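Local coordinates for aldehyde dehydrogenase (Anabaena variabilis, PDB 4H7N), which probably oxidises aldehydes to carboxylic acids with NAD+ as the acceptor, at residues Gln264-Ile269 with Glu364-Ile369; Trp136-Thr141 with Val259-Gln264. All coordinates share one frame; numbering follows the deposited sequence.

Interaction 1: Gln264-Ile269 with Glu364-Ile369; sequences QSCLSI and ETFGPI
An aromatic ring laid against a peptide backbone makes this buried contact between two loops, Gln264-Ile269 leading into strand 269-275 and Glu364-Ile369 leading into its parallel neighbour, strand 369-375. The evidence is positional: one face of the Phe366 ring has the Ser265 N above its centre, and Gln264 CA makes a CH-pi contact over the same face, 4.0 Å from the ring centroid. Further along, Phe366 CE1 approaches Ser265 C to 3.3 Å and Cys266 N to 3.5 Å. The ring is carried there by a first torsion off the staggered positions (chi1 -124°), while the carboxylate of Glu270 anchors the backbone at Thr365 N and Phe366 N. In relatives the loop after the helix matching 247-259 bears the cysteine nucleophile, consistent with Cys266 lying about 6 Å, side chain to side chain, from the predicted active-site residue Glu232. The Ser265-Ser268 type I turn carries an ST turn, Leu267 N donating to Ser265 OG at 3.1 Å. Replacing Phe366 with an alanine would probably leave the Gln264-Cys266 backbone without its flat support and freer to shift. Glu364, its CG anti to the backbone N (chi1 -173°), sends OE2 to within 3.9 Å of Cys266 CA, but that oxygen's hydrogen bond is to Gly235 N. The buried backbone oxygen Phe366 O finds no polar partner in the model; Gln264 CG rests 3.5 Å from it.

Interaction 2: Trp136-Thr141 with Val259-Gln264; sequences WNFPLT and VVNTGQ
Gln264 O is gripped by two side-chain amides, Asn137 ND2 at 3.0 Å and Asn261 ND2 at 2.9 Å, which arrive from opposite faces of its carbonyl plane. Asn137 comes from well above that plane, whereas Asn261 is tilted from it less. Asn137 reaches the oxygen because its CG sits between the backbone N and carbonyl carbon (chi1 63°), with CB itself closing on Gln264 O to 3.3 Å. Asn261 ND2 also donates to Asn137 O, again at 2.9 Å, so one amide nitrogen both closes its own turn on Gln264 O and ties that turn to the loop before helix 139-144; Asn137 ND2 adds the second bond across. Asn261 OD1 is taken by Arg80, which leaves the amide little liberty to flip. Its plane lies over one face of the Phe138 ring, 20° from parallel, with ND2 3.6 Å from CZ and offset toward the rim: an amide-aromatic stack. The turn itself runs through left-handed backbone conformations at Asn261, Thr262 and Gly263, and is tied by Gln264 NE2, which donates to Asn261 O at 2.9 Å and a nearly straight 167°. The OE1 of Gln264 accepts from Ile309 N, and Trp136 CZ3 meets that oxygen at the edge of the indole, 3.5 Å away. In this fold the contact joins the coenzyme-binding sheet, through the loop after strand 118-134, to the catalytic domain. An asparagine following this strand helps form the oxyanion hole in relatives, and Asn137 probably corresponds to it. The bonds across the contact are thus between neutral amide and carbonyl groups, with Asn261 probably acting as a second-shell residue, fixing both the carbonyl that receives Asn137 ND2 and the backbone that carries Asn137.

Both interactions are buried, their centres about 9 Å apart, and they share Gln264: its CA and CB face the Phe366 ring in interaction 1, while its carbonyl and amide serve interaction 2. Interaction 1 stays within the catalytic domain, bringing together the approaches to two adjacent parallel strands; interaction 2 spans from that domain to the coenzyme-binding one. Their chemistry differs accordingly, aromatic-on-backbone packing in the first and side-chain amide hydrogen bonds in the second. They also touch directly, Ser265 CA lying 3.7 Å from Asn137 ND2 and Pro368 CD 3.4 Å from Thr262 O, so the loop bearing Cys266 is held on two fronts.

Interaction 1: Gln264-Ile269 with Glu364-Ile369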
loop_
_atom_site.group_PDB
_atom_site.type_symbol
_atom_site.label_atom_id
_atom_site.label_comp_id
_atom_site.label_asym_id
_atom_site.label_seq_id
_atom_site.Cartn_x
_atom_site.Cartn_y
_atom_site.Cartn_z
ATOM N N GLN A 264 26.798 7.383 -5.871
ATOM C CA GLN A 264 25.604 7.402 -6.708
ATOM C C GLN A 264 24.670 6.296 -6.228
ATOM O O GLN A 264 24.595 5.223 -6.812
ATOM C CB GLN A 264 25.984 7.204 -8.195
ATOM C CG GLN A 264 26.926 8.288 -8.690
ATOM C CD GLN A 264 27.535 7.974 -10.037
ATOM O OE1 GLN A 264 27.240 8.649 -11.029
ATOM N NE2 GLN A 264 28.412 6.943 -10.087
ATOM N N SER A 265 23.940 6.595 -5.147
ATOM C CA SER A 265 23.135 5.621 -4.477
ATOM C C SER A 265 22.197 6.347 -3.531
ATOM O O SER A 265 22.626 7.239 -2.780
ATOM C CB SER A 265 23.975 4.653 -3.694
ATOM O OG SER A 265 23.211 3.740 -3.003
ATOM N N CYS A 266 20.944 5.873 -3.522
ATOM C CA CYS A 266 19.907 6.287 -2.535
ATOM C C CYS A 266 20.422 6.088 -1.093
ATOM O O CYS A 266 20.068 6.848 -0.201
ATOM C CB CYS A 266 18.607 5.450 -2.760
ATOM S SG CYS A 266 17.836 5.898 -4.336
ATOM N N LEU A 267 21.267 5.075 -0.917
ATOM C CA LEU A 267 21.776 4.595 0.400
ATOM C C LEU A 267 23.137 5.130 0.781
ATOM O O LEU A 267 23.749 4.703 1.773
ATOM C CB LEU A 267 21.916 3.051 0.373
ATOM C CG LEU A 267 20.659 2.356 -0.086
ATOM C CD1 LEU A 267 20.897 0.869 -0.302
ATOM C CD2 LEU A 267 19.559 2.621 0.900
ATOM N N SER A 268 23.628 6.074 0.012
ATOM C CA SER A 268 24.902 6.653 0.278
ATOM C C SER A 268 24.778 7.482 1.566
ATOM O O SER A 268 23.794 8.228 1.732
ATOM C CB SER A 268 25.292 7.619 -0.878
ATOM O OG SER A 268 26.648 7.900 -0.736
ATOM N N ILE A 269 25.810 7.430 2.402
ATOM C CA ILE A 269 25.937 8.337 3.538
ATOM C C ILE A 269 26.273 9.735 2.950
ATOM O O ILE A 269 27.300 9.896 2.284
ATOM C CB ILE A 269 27.035 7.908 4.526
ATOM C CG1 ILE A 269 26.755 6.539 5.162
ATOM C CG2 ILE A 269 27.226 8.995 5.596
ATOM C CD1 ILE A 269 25.374 6.431 5.825
ATOM N N GLU A 364 19.665 15.990 -2.086
ATOM C CA GLU A 364 20.367 14.784 -2.467
ATOM C C GLU A 364 21.535 15.175 -3.380
ATOM O O GLU A 364 21.352 15.900 -4.355
ATOM C CB GLU A 364 19.422 13.765 -3.162
ATOM C CG GLU A 364 20.060 12.384 -3.436
ATOM C CD GLU A 364 19.030 11.247 -3.724
ATOM O OE1 GLU A 364 18.105 11.527 -4.539
ATOM O OE2 GLU A 364 19.143 10.096 -3.140
ATOM N N THR A 365 22.716 14.690 -3.051
ATOM C CA THR A 365 23.930 14.984 -3.835
ATOM C C THR A 365 24.239 13.863 -4.849
ATOM O O THR A 365 24.568 14.130 -6.010
ATOM C CB THR A 365 25.085 15.216 -2.842
ATOM O OG1 THR A 365 24.739 16.304 -1.969
ATOM C CG2 THR A 365 26.383 15.584 -3.546
ATOM N N PHE A 366 24.110 12.596 -4.416
ATOM C CA PHE A 366 24.395 11.463 -5.291
ATOM C C PHE A 366 25.838 11.555 -5.815
ATOM O O PHE A 366 26.102 11.266 -6.986
ATOM C CB PHE A 366 23.392 11.455 -6.461
ATOM C CG PHE A 366 22.618 10.191 -6.599
ATOM C CD1 PHE A 366 21.770 9.769 -5.583
ATOM C CD2 PHE A 366 22.747 9.393 -7.741
ATOM C CE1 PHE A 366 21.024 8.595 -5.690
ATOM C CE2 PHE A 366 22.000 8.208 -7.849
ATOM C CZ PHE A 366 21.138 7.825 -6.839
ATOM N N GLY A 367 26.760 11.966 -4.940
ATOM C CA GLY A 367 28.185 12.073 -5.265
ATOM C C GLY A 367 29.055 11.627 -4.103
ATOM O O GLY A 367 28.543 11.265 -3.032
ATOM N N PRO A 368 30.396 11.658 -4.278
ATOM C CA PRO A 368 31.261 11.052 -3.263
ATOM C C PRO A 368 31.709 12.097 -2.232
ATOM O O PRO A 368 32.908 12.267 -1.969
ATOM C CB PRO A 368 32.435 10.546 -4.094
ATOM C CG PRO A 368 32.588 11.592 -5.159
ATOM C CD PRO A 368 31.169 12.080 -5.454
ATOM N N ILE A 369 30.743 12.774 -1.649
ATOM C CA ILE A 369 31.016 13.931 -0.794
ATOM C C ILE A 369 30.745 13.600 0.665
ATOM O O ILE A 369 29.737 12.996 0.979
ATOM C CB ILE A 369 30.122 15.114 -1.156
ATOM C CG1 ILE A 369 30.147 15.353 -2.656
ATOM C CG2 ILE A 369 30.596 16.369 -0.439
ATOM C CD1 ILE A 369 31.535 15.464 -3.264
HETATM O O HOH W 1 27.802 10.026 -0.933
#

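Interaction 2: Trp136-Thr141 with Val259-Gln264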
loop_
_atom_site.group_PDB
_atom_site.type_symbol
_atom_site.label_atom_id
_atom_site.label_comp_id
_atom_site.label_asym_id
_atom_site.label_seq_id
_atom_site.Cartn_x
_atom_site.Cartn_y
_atom_site.Cartn_z
ATOM N N TRP A 136 19.497 4.702 -13.288
ATOM C CA TRP A 136 20.766 4.423 -13.975
ATOM C C TRP A 136 21.954 4.060 -13.064
ATOM O O TRP A 136 22.989 3.650 -13.576
ATOM C CB TRP A 136 21.158 5.622 -14.862
ATOM C CG TRP A 136 21.075 6.927 -14.191
ATOM C CD1 TRP A 136 20.064 7.825 -14.272
ATOM C CD2 TRP A 136 22.038 7.475 -13.295
ATOM N NE1 TRP A 136 20.336 8.901 -13.486
ATOM C CE2 TRP A 136 21.547 8.704 -12.862
ATOM C CE3 TRP A 136 23.280 7.031 -12.808
ATOM C CZ2 TRP A 136 22.250 9.525 -11.982
ATOM C CZ3 TRP A 136 23.982 7.852 -11.927
ATOM C CH2 TRP A 136 23.472 9.091 -11.531
ATOM N N ASN A 137 21.845 4.195 -11.739
ATOM C CA ASN A 137 23.021 4.081 -10.873
ATOM C C ASN A 137 23.501 2.653 -10.510
ATOM O O ASN A 137 24.722 2.398 -10.426
ATOM C CB ASN A 137 22.864 4.928 -9.641
ATOM C CG ASN A 137 21.706 4.475 -8.802
ATOM O OD1 ASN A 137 20.576 4.422 -9.280
ATOM N ND2 ASN A 137 21.977 4.092 -7.584
ATOM N N PHE A 138 22.552 1.732 -10.408
ATOM C CA PHE A 138 22.809 0.305 -10.341
ATOM C C PHE A 138 21.815 -0.293 -11.318
ATOM O O PHE A 138 20.745 -0.775 -10.954
ATOM C CB PHE A 138 22.595 -0.273 -8.937
ATOM C CG PHE A 138 23.560 0.229 -7.882
ATOM C CD1 PHE A 138 24.820 -0.310 -7.760
ATOM C CD2 PHE A 138 23.139 1.155 -6.910
ATOM C CE1 PHE A 138 25.684 0.114 -6.771
ATOM C CE2 PHE A 138 24.006 1.567 -5.907
ATOM C CZ PHE A 138 25.284 1.045 -5.852
ATOM N N PRO A 139 22.125 -0.191 -12.576
ATOM C CA PRO A 139 21.107 -0.456 -13.574
ATOM C C PRO A 139 20.565 -1.882 -13.510
ATOM O O PRO A 139 19.358 -2.068 -13.646
ATOM C CB PRO A 139 21.810 -0.225 -14.902
ATOM C CG PRO A 139 23.172 0.158 -14.595
ATOM C CD PRO A 139 23.441 0.114 -13.134
ATOM N N LEU A 140 21.442 -2.866 -13.289
ATOM C CA LEU A 140 21.011 -4.242 -13.265
ATOM C C LEU A 140 20.236 -4.527 -12.011
ATOM O O LEU A 140 19.056 -4.933 -12.073
ATOM C CB LEU A 140 22.191 -5.209 -13.409
ATOM C CG LEU A 140 21.825 -6.666 -13.246
ATOM C CD1 LEU A 140 20.943 -7.126 -14.392
ATOM C CD2 LEU A 140 23.073 -7.549 -13.125
ATOM N N THR A 141 20.817 -4.262 -10.856
ATOM C CA THR A 141 20.144 -4.716 -9.631
ATOM C C THR A 141 18.836 -3.973 -9.419
ATOM O O THR A 141 17.851 -4.587 -8.976
ATOM C CB THR A 141 21.017 -4.633 -8.381
ATOM O OG1 THR A 141 21.647 -3.382 -8.367
ATOM C CG2 THR A 141 22.161 -5.694 -8.401
ATOM N N VAL A 259 31.160 6.712 -0.564
ATOM C CA VAL A 259 31.753 6.817 -1.872
ATOM C C VAL A 259 31.687 5.578 -2.755
ATOM O O VAL A 259 32.070 5.650 -3.919
ATOM C CB VAL A 259 33.194 7.378 -1.818
ATOM C CG1 VAL A 259 33.241 8.612 -0.935
ATOM C CG2 VAL A 259 34.172 6.317 -1.363
ATOM N N VAL A 260 31.170 4.457 -2.250
ATOM C CA VAL A 260 30.968 3.292 -3.081
ATOM C C VAL A 260 30.023 3.718 -4.204
ATOM O O VAL A 260 29.128 4.524 -4.009
ATOM C CB VAL A 260 30.451 2.057 -2.287
ATOM C CG1 VAL A 260 29.060 2.312 -1.742
ATOM C CG2 VAL A 260 30.475 0.827 -3.166
ATOM N N ASN A 261 30.328 3.249 -5.399
ATOM C CA ASN A 261 29.652 3.640 -6.631
ATOM C C ASN A 261 29.779 5.144 -6.858
ATOM O O ASN A 261 28.890 5.775 -7.421
ATOM C CB ASN A 261 28.164 3.226 -6.613
ATOM C CG ASN A 261 27.606 2.998 -8.030
ATOM O OD1 ASN A 261 28.287 2.453 -8.881
ATOM N ND2 ASN A 261 26.404 3.463 -8.281
ATOM N N THR A 262 30.868 5.730 -6.381
ATOM C CA THR A 262 31.098 7.201 -6.488
ATOM C C THR A 262 29.956 7.991 -5.803
ATOM O O THR A 262 29.647 9.138 -6.165
ATOM C CB THR A 262 31.278 7.643 -7.943
ATOM O OG1 THR A 262 32.191 6.754 -8.610
ATOM C CG2 THR A 262 31.882 9.032 -8.036
ATOM N N GLY A 263 29.341 7.362 -4.812
ATOM C CA GLY A 263 28.274 8.031 -4.062
ATOM C C GLY A 263 26.929 8.090 -4.750
ATOM O O GLY A 263 26.008 8.713 -4.232
ATOM N N GLN A 264 26.798 7.383 -5.871
ATOM C CA GLN A 264 25.604 7.402 -6.708
ATOM C C GLN A 264 24.670 6.296 -6.228
ATOM O O GLN A 264 24.595 5.223 -6.812
ATOM C CB GLN A 264 25.984 7.204 -8.195
ATOM C CG GLN A 264 26.926 8.288 -8.690
ATOM C CD GLN A 264 27.535 7.974 -10.037
ATOM O OE1 GLN A 264 27.240 8.649 -11.029
ATOM N NE2 GLN A 264 28.412 6.943 -10.087
#